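Side-chain contacts in fasciclin-1 (Drosophila melanogaster, PDB 1O70), which acts as a neural cell adhesion molecule of the insect nervous system, seen here as its third and fourth FAS1 domains: residues S181-Q186 with R233-S238; H226-L231 with T261-L266; N97-V102 with N287-D292. All coordinates share one frame; numbering follows the deposited sequence.

Contact 1. Residues S181-Q186 with R233-S238. With SO4 (sulfate ion), chain F.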
# COMPACT_ATOMS: atom_id res chain seq x y z
N SER A 181 22.75 8.26 0.02
CA SER A 181 22.81 9.66 -0.38
C SER A 181 21.93 10.57 0.46
O SER A 181 21.80 11.76 0.18
CB SER A 181 22.35 9.80 -1.83
OG SER A 181 20.95 9.58 -1.90
N HIS A 182 21.29 10.00 1.48
CA HIS A 182 20.40 10.76 2.36
C HIS A 182 19.19 11.25 1.58
O HIS A 182 18.58 12.27 1.91
CB HIS A 182 21.16 11.93 3.00
CG HIS A 182 22.24 11.48 3.93
ND1 HIS A 182 22.03 11.31 5.29
CD2 HIS A 182 23.53 11.13 3.70
CE1 HIS A 182 23.15 10.87 5.84
NE2 HIS A 182 24.07 10.75 4.90
N PHE A 183 18.87 10.50 0.53
CA PHE A 183 17.72 10.79 -0.31
C PHE A 183 16.44 10.66 0.52
O PHE A 183 15.49 11.41 0.31
CB PHE A 183 17.68 9.79 -1.46
CG PHE A 183 16.44 9.89 -2.31
CD1 PHE A 183 16.37 10.77 -3.36
CD2 PHE A 183 15.33 9.10 -2.02
CE1 PHE A 183 15.22 10.87 -4.13
CE2 PHE A 183 14.17 9.20 -2.78
CZ PHE A 183 14.12 10.08 -3.84
N ASN A 184 16.43 9.72 1.46
CA ASN A 184 15.25 9.48 2.29
C ASN A 184 14.85 10.63 3.22
O ASN A 184 13.66 10.86 3.45
CB ASN A 184 15.42 8.24 3.16
CG ASN A 184 15.70 6.99 2.37
OD1 ASN A 184 15.38 6.91 1.19
ND2 ASN A 184 16.29 6.00 3.02
N ASP A 185 15.84 11.32 3.76
CA ASP A 185 15.61 12.41 4.69
C ASP A 185 14.40 13.27 4.32
O ASP A 185 13.49 13.47 5.13
CB ASP A 185 16.86 13.29 4.79
CG ASP A 185 18.04 12.55 5.41
OD1 ASP A 185 17.98 11.30 5.48
OD2 ASP A 185 19.01 13.21 5.83
N GLN A 186 14.39 13.76 3.09
CA GLN A 186 13.32 14.61 2.61
C GLN A 186 11.91 14.01 2.69
O GLN A 186 10.94 14.73 2.83
CB GLN A 186 13.60 15.00 1.16
CG GLN A 186 13.58 13.82 0.22
CD GLN A 186 13.81 14.23 -1.21
OE1 GLN A 186 13.22 15.21 -1.69
NE2 GLN A 186 14.65 13.48 -1.92
N ARG A 233 14.28 9.98 -9.93
CA ARG A 233 13.50 9.76 -11.13
C ARG A 233 12.17 9.13 -10.74
O ARG A 233 11.18 9.27 -11.45
CB ARG A 233 14.27 8.83 -12.07
CG ARG A 233 13.50 8.41 -13.32
CD ARG A 233 14.25 7.33 -14.09
NE ARG A 233 15.44 7.85 -14.76
CZ ARG A 233 16.33 7.07 -15.39
NH1 ARG A 233 16.14 5.76 -15.42
NH2 ARG A 233 17.39 7.60 -15.97
N HIS A 234 12.14 8.43 -9.60
CA HIS A 234 10.92 7.78 -9.13
C HIS A 234 10.07 8.65 -8.23
O HIS A 234 8.92 8.30 -7.91
CB HIS A 234 11.26 6.50 -8.36
CG HIS A 234 11.95 5.45 -9.18
ND1 HIS A 234 13.25 5.59 -9.62
CD2 HIS A 234 11.54 4.24 -9.62
CE1 HIS A 234 13.61 4.52 -10.29
NE2 HIS A 234 12.58 3.68 -10.31
N LEU A 235 10.61 9.80 -7.82
CA LEU A 235 9.93 10.70 -6.90
C LEU A 235 9.33 11.97 -7.46
O LEU A 235 10.05 12.89 -7.85
CB LEU A 235 10.87 11.06 -5.75
CG LEU A 235 10.25 11.88 -4.62
CD1 LEU A 235 9.21 11.03 -3.90
CD2 LEU A 235 11.34 12.33 -3.65
N ALA A 236 8.00 12.03 -7.47
CA ALA A 236 7.27 13.19 -7.95
C ALA A 236 6.94 14.11 -6.78
O ALA A 236 6.36 13.68 -5.78
CB ALA A 236 5.99 12.75 -8.64
N ILE A 237 7.30 15.38 -6.90
CA ILE A 237 7.06 16.34 -5.83
C ILE A 237 6.18 17.50 -6.28
O ILE A 237 6.56 18.26 -7.17
CB ILE A 237 8.40 16.92 -5.32
CG1 ILE A 237 9.35 15.76 -4.96
CG2 ILE A 237 8.16 17.84 -4.13
CD1 ILE A 237 10.78 16.18 -4.61
N SER A 238 5.00 17.63 -5.68
CA SER A 238 4.10 18.74 -6.01
C SER A 238 3.23 19.09 -4.81
O SER A 238 3.46 18.61 -3.69
CB SER A 238 3.24 18.43 -7.24
OG SER A 238 2.19 17.52 -6.97
S SO4 F . 16.19 11.07 -16.21
O1 SO4 F . 15.36 11.44 -15.03
O2 SO4 F . 16.19 12.18 -17.19
O3 SO4 F . 17.58 10.80 -15.77
O4 SO4 F . 15.62 9.85 -16.85
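F183 and Q186 face L235 and I237 across a wide backbone gap, the CA atoms of F183 and L235 being 10.2 Å apart, so side chains alone close the contact. In the fourth FAS1 domain, strand 235-238 belongs to a mixed seven-stranded sheet, and loop 181-186 lies beside it. The contact is apolar at its centre. F183 CG lies opposite the backbone N (chi1 173°), which carries the ring tip up to the strand, where CZ meets L235 CD2 at 3.6 Å, while L235 CB lies in the ring plane at its edge. Q186 comes from the opposite direction to L235. Its CG sits between the backbone N and the carbonyl carbon (chi1 65°); NE2 lies over one face of the F183 ring, offset to the rim, and OE1 is 3.9 Å from I237 CD1. L231 and E232 of helix 224-232 also touch F183.

R233 turns away from the loop. Its NH2 donates an almost straight bond to O3 of a sulfate, probably from the crystallisation liquor, and NH1 pairs with D312 and the L307 carbonyl. Cutting this side chain back to an alanine is likely to leave D312 without its salt-bridge partner and the sulfate without this donor. Within the loop, Q186 NE2 donates to F183 O at 3.2 Å, in the carbonyl plane and on a lone pair.

Contact 2. Residues H226-L231 with T261-L266; sequences HSKSIL and TFRDSL
K228 of helix 224-232 and R263 of the loop 261-264 reach toward each other across a gap of 11.3 Å between the K228 CA and R263 CA atoms, with no backbone hydrogen bond from one segment to the other. The loop is the turn of a beta-hairpin that joins strand 257-260 to strand 265-273 in the sheet of the fourth FAS1 domain, and the helix passes beside it at the surface.

Both residues that carry the contact are basic. The lysine leaves the helix with CG pointing away from the backbone N (chi1 -177°) and then bends repeatedly along its chain, whereas the arginine is extended from CG to NE; the two side chains cross at about a right angle. Their ends, K228 NZ and R263 NH2, are modelled 2.6 Å apart. Two donors cannot bond to each other, and at this resolution the closeness of that approach is doubtful. R263 also touches a neighbouring molecule in the crystal, so its course may owe something to the lattice. E232, one turn further along the helix, forms long, weak ion pairs with both K228 and R263, and its negative charge probably offsets part of their repulsion. Along its aliphatic chain, K228 packs on S181 and F183.

The hairpin turn is organised from within. T261 N donates to D264 O at 3.1 Å, and the threonine hydroxyl forms an ST motif by accepting from the backbone N of D264. Beyond the turn, S265 OG donates to D264 OD1 at 3.2 Å, meeting the carboxylate oxygen nearly end-on to its C-O bond.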
# COMPACT_ATOMS: atom_id res chain seq x y z
N HIS A 226 24.85 8.32 -8.15
CA HIS A 226 24.10 7.52 -9.11
C HIS A 226 22.78 7.03 -8.52
O HIS A 226 21.72 7.25 -9.11
CB HIS A 226 24.94 6.32 -9.57
CG HIS A 226 26.13 6.69 -10.40
ND1 HIS A 226 27.12 5.78 -10.72
CD2 HIS A 226 26.49 7.85 -11.01
CE1 HIS A 226 28.04 6.36 -11.47
NE2 HIS A 226 27.68 7.62 -11.66
N SER A 227 22.84 6.38 -7.36
CA SER A 227 21.63 5.88 -6.73
C SER A 227 20.62 7.00 -6.47
O SER A 227 19.42 6.79 -6.62
CB SER A 227 21.96 5.15 -5.42
OG SER A 227 22.69 5.97 -4.54
N LYS A 228 21.10 8.18 -6.09
CA LYS A 228 20.20 9.29 -5.82
C LYS A 228 19.50 9.72 -7.09
O LYS A 228 18.30 10.00 -7.10
CB LYS A 228 20.95 10.49 -5.24
CG LYS A 228 20.01 11.64 -4.89
CD LYS A 228 20.44 12.33 -3.59
CE LYS A 228 21.58 13.31 -3.83
NZ LYS A 228 21.11 14.51 -4.58
N SER A 229 20.27 9.80 -8.16
CA SER A 229 19.76 10.20 -9.45
C SER A 229 18.67 9.23 -9.91
O SER A 229 17.67 9.65 -10.49
CB SER A 229 20.92 10.23 -10.45
OG SER A 229 20.46 10.55 -11.76
N ILE A 230 18.88 7.94 -9.65
CA ILE A 230 17.92 6.89 -10.04
C ILE A 230 16.61 7.05 -9.26
O ILE A 230 15.53 7.02 -9.83
CB ILE A 230 18.47 5.47 -9.75
CG1 ILE A 230 19.77 5.24 -10.53
CG2 ILE A 230 17.44 4.42 -10.16
CD1 ILE A 230 19.59 5.17 -12.04
N LEU A 231 16.73 7.23 -7.94
CA LEU A 231 15.56 7.40 -7.09
C LEU A 231 14.81 8.69 -7.37
O LEU A 231 13.58 8.69 -7.40
CB LEU A 231 15.98 7.35 -5.62
CG LEU A 231 15.99 5.98 -4.92
CD1 LEU A 231 16.06 4.84 -5.92
CD2 LEU A 231 17.15 5.94 -3.93
N THR A 261 9.72 16.09 -10.98
CA THR A 261 10.53 15.27 -10.10
C THR A 261 11.37 16.28 -9.33
O THR A 261 11.00 17.45 -9.27
CB THR A 261 11.48 14.34 -10.85
OG1 THR A 261 12.49 15.11 -11.51
CG2 THR A 261 10.71 13.50 -11.86
N PHE A 262 12.49 15.86 -8.78
CA PHE A 262 13.32 16.79 -8.02
C PHE A 262 14.00 17.86 -8.88
O PHE A 262 13.79 19.06 -8.67
CB PHE A 262 14.38 16.05 -7.21
CG PHE A 262 15.04 16.89 -6.16
CD1 PHE A 262 14.29 17.41 -5.10
CD2 PHE A 262 16.41 17.15 -6.21
CE1 PHE A 262 14.90 18.17 -4.10
CE2 PHE A 262 17.03 17.92 -5.21
CZ PHE A 262 16.27 18.43 -4.15
N ARG A 263 14.80 17.42 -9.84
CA ARG A 263 15.52 18.35 -10.70
C ARG A 263 15.05 18.31 -12.15
O ARG A 263 15.61 19.00 -13.01
CB ARG A 263 17.03 18.06 -10.62
CG ARG A 263 17.62 18.26 -9.22
CD ARG A 263 18.93 17.50 -9.03
NE ARG A 263 19.36 17.50 -7.63
CZ ARG A 263 20.31 16.71 -7.13
NH1 ARG A 263 20.92 15.82 -7.91
NH2 ARG A 263 20.64 16.79 -5.84
N ASP A 264 14.03 17.52 -12.43
CA ASP A 264 13.52 17.43 -13.79
C ASP A 264 12.03 17.11 -13.80
O ASP A 264 11.24 17.76 -13.11
CB ASP A 264 14.29 16.37 -14.58
CG ASP A 264 14.29 16.65 -16.06
OD1 ASP A 264 13.18 16.82 -16.63
OD2 ASP A 264 15.38 16.72 -16.66
N SER A 265 11.65 16.12 -14.60
CA SER A 265 10.26 15.70 -14.69
C SER A 265 10.18 14.22 -15.06
O SER A 265 11.17 13.61 -15.43
CB SER A 265 9.50 16.54 -15.73
OG SER A 265 10.01 16.34 -17.04
N LEU A 266 8.98 13.65 -14.92
CA LEU A 266 8.75 12.25 -15.24
C LEU A 266 7.62 12.17 -16.25
O LEU A 266 6.53 12.69 -16.04
CB LEU A 266 8.37 11.47 -13.98
CG LEU A 266 8.11 9.96 -14.15
CD1 LEU A 266 9.40 9.26 -14.57
CD2 LEU A 266 7.60 9.38 -12.85

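Contact 3. Residues N97-V102 with N287-D292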
# COMPACT_ATOMS: atom_id res chain seq x y z
N ASN A 97 2.79 -20.26 -1.38
CA ASN A 97 3.62 -20.05 -2.56
C ASN A 97 3.91 -18.58 -2.77
O ASN A 97 5.06 -18.14 -2.69
CB ASN A 97 2.92 -20.63 -3.78
CG ASN A 97 2.41 -22.05 -3.53
OD1 ASN A 97 3.11 -22.88 -2.95
ND2 ASN A 97 1.18 -22.33 -3.98
N LEU A 98 2.86 -17.82 -3.05
CA LEU A 98 2.96 -16.38 -3.26
C LEU A 98 2.09 -15.64 -2.26
O LEU A 98 1.40 -16.25 -1.44
CB LEU A 98 2.53 -16.02 -4.68
CG LEU A 98 3.58 -16.19 -5.78
CD1 LEU A 98 2.97 -15.83 -7.13
CD2 LEU A 98 4.78 -15.28 -5.48
N ILE A 99 2.13 -14.31 -2.32
CA ILE A 99 1.33 -13.48 -1.45
C ILE A 99 -0.05 -13.34 -2.08
O ILE A 99 -0.17 -12.90 -3.23
CB ILE A 99 1.95 -12.07 -1.29
CG1 ILE A 99 3.32 -12.19 -0.61
CG2 ILE A 99 1.02 -11.16 -0.50
CD1 ILE A 99 4.12 -10.90 -0.60
N ALA A 100 -1.09 -13.72 -1.34
CA ALA A 100 -2.44 -13.62 -1.86
C ALA A 100 -3.01 -12.24 -1.58
O ALA A 100 -3.11 -11.81 -0.43
CB ALA A 100 -3.33 -14.67 -1.23
N GLN A 101 -3.35 -11.53 -2.64
CA GLN A 101 -3.93 -10.21 -2.48
C GLN A 101 -5.42 -10.48 -2.41
O GLN A 101 -6.03 -11.00 -3.35
CB GLN A 101 -3.59 -9.34 -3.67
CG GLN A 101 -2.10 -9.19 -3.84
CD GLN A 101 -1.77 -8.24 -4.94
OE1 GLN A 101 -2.39 -8.27 -6.01
NE2 GLN A 101 -0.78 -7.38 -4.71
N VAL A 102 -5.99 -10.14 -1.26
CA VAL A 102 -7.40 -10.36 -0.96
C VAL A 102 -8.28 -9.15 -1.25
O VAL A 102 -8.08 -8.08 -0.69
CB VAL A 102 -7.55 -10.74 0.50
CG1 VAL A 102 -8.96 -11.19 0.77
CG2 VAL A 102 -6.55 -11.83 0.85
N ASN A 287 4.39 -3.35 -14.28
CA ASN A 287 3.13 -3.53 -13.56
C ASN A 287 3.22 -2.88 -12.19
O ASN A 287 4.25 -2.96 -11.51
CB ASN A 287 2.80 -5.01 -13.38
CG ASN A 287 2.43 -5.69 -14.68
OD1 ASN A 287 1.96 -5.05 -15.63
ND2 ASN A 287 2.60 -7.00 -14.72
N VAL A 288 2.13 -2.22 -11.79
CA VAL A 288 2.06 -1.59 -10.48
C VAL A 288 1.54 -2.68 -9.54
O VAL A 288 0.36 -3.03 -9.57
CB VAL A 288 1.07 -0.39 -10.50
CG1 VAL A 288 1.05 0.29 -9.14
CG2 VAL A 288 1.49 0.61 -11.57
N TYR A 289 2.43 -3.23 -8.71
CA TYR A 289 2.07 -4.30 -7.78
C TYR A 289 1.15 -3.87 -6.64
O TYR A 289 0.17 -4.55 -6.33
CB TYR A 289 3.35 -4.93 -7.21
CG TYR A 289 3.09 -6.12 -6.33
CD1 TYR A 289 2.50 -7.28 -6.84
CD2 TYR A 289 3.43 -6.09 -4.98
CE1 TYR A 289 2.24 -8.38 -6.03
CE2 TYR A 289 3.17 -7.20 -4.15
CZ TYR A 289 2.58 -8.33 -4.68
OH TYR A 289 2.32 -9.42 -3.87
N ARG A 290 1.47 -2.76 -5.98
CA ARG A 290 0.61 -2.25 -4.91
C ARG A 290 0.35 -0.79 -5.24
O ARG A 290 1.22 0.08 -5.03
CB ARG A 290 1.30 -2.35 -3.55
CG ARG A 290 1.26 -3.73 -2.90
CD ARG A 290 2.20 -3.79 -1.73
NE ARG A 290 1.88 -2.78 -0.72
CZ ARG A 290 2.75 -2.35 0.18
NH1 ARG A 290 3.99 -2.84 0.19
NH2 ARG A 290 2.39 -1.43 1.07
N PRO A 291 -0.82 -0.49 -5.80
CA PRO A 291 -1.11 0.90 -6.12
C PRO A 291 -1.70 1.63 -4.94
O PRO A 291 -2.28 1.03 -4.03
CB PRO A 291 -2.14 0.77 -7.23
CG PRO A 291 -2.93 -0.42 -6.76
CD PRO A 291 -1.82 -1.39 -6.40
N ASP A 292 -1.54 2.94 -4.94
CA ASP A 292 -2.13 3.77 -3.92
C ASP A 292 -1.85 3.42 -2.47
O ASP A 292 -2.78 3.32 -1.67
CB ASP A 292 -3.64 3.79 -4.16
CG ASP A 292 -3.98 4.08 -5.62
OD1 ASP A 292 -3.41 5.04 -6.18
OD2 ASP A 292 -4.81 3.36 -6.23
O HOH W 1 1.39 -11.71 -5.36
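I99 and Q101, in a loop of the third FAS1 domain, meet Y289 of the fourth, so this small surface contact bridges the domain pair. The hydrogen bonding is sparse. Q101 NE2 donates to Y289 O at 3.4 Å, a weak bond although fairly straight (157°). A water links the two sides, donating to I99 O at 2.9 Å and lying 2.9 Å from Y289 OH, in the plane of the tyrosine ring at its edge.

The same amide also lies over the ring. Q101 NE2 sits above one face of Y289, 3.4 Å from its plane and displaced toward the rim, with the amide and ring planes 23° apart. R200 makes a cation-pi contact with this ring.

Van der Waals contact comes from I99, whose CB lies 3.7 Å from Y289 OH as the two side chains cross at about a right angle.

Y289 and R290 form a classic beta bulge opposite V302, and R290 adds salt bridges to D168 and to E127 of the third domain. A single weak direct bond, a bridging water and an amide nitrogen resting on a ring imply that the two domains meet here through a modest, partly hydrated polar junction.

Overall arrangement
Contacts 1 and 2 are neighbours within the fourth FAS1 domain, their centres about 8 Å apart. Helix 224-232 is followed in the chain by strand 235-238, and the two contacts touch: S181 OG packs 3.3 Å from K228 CD, and I237 CD1 lies 3.8 Å from F262 CD1. Contact 3 stands apart, its centre about 24 Å from that of contact 1 and 26 Å from that of contact 2; of the three, it is the one that joins the third domain to the fourth. All three reach the same sheet. The sulfate at R233 belongs to contact 1, whereas in contact 3 the side chain of I99 lies about 4 Å from a bound sulfate and about 7 Å from an N-acetylglucosamine.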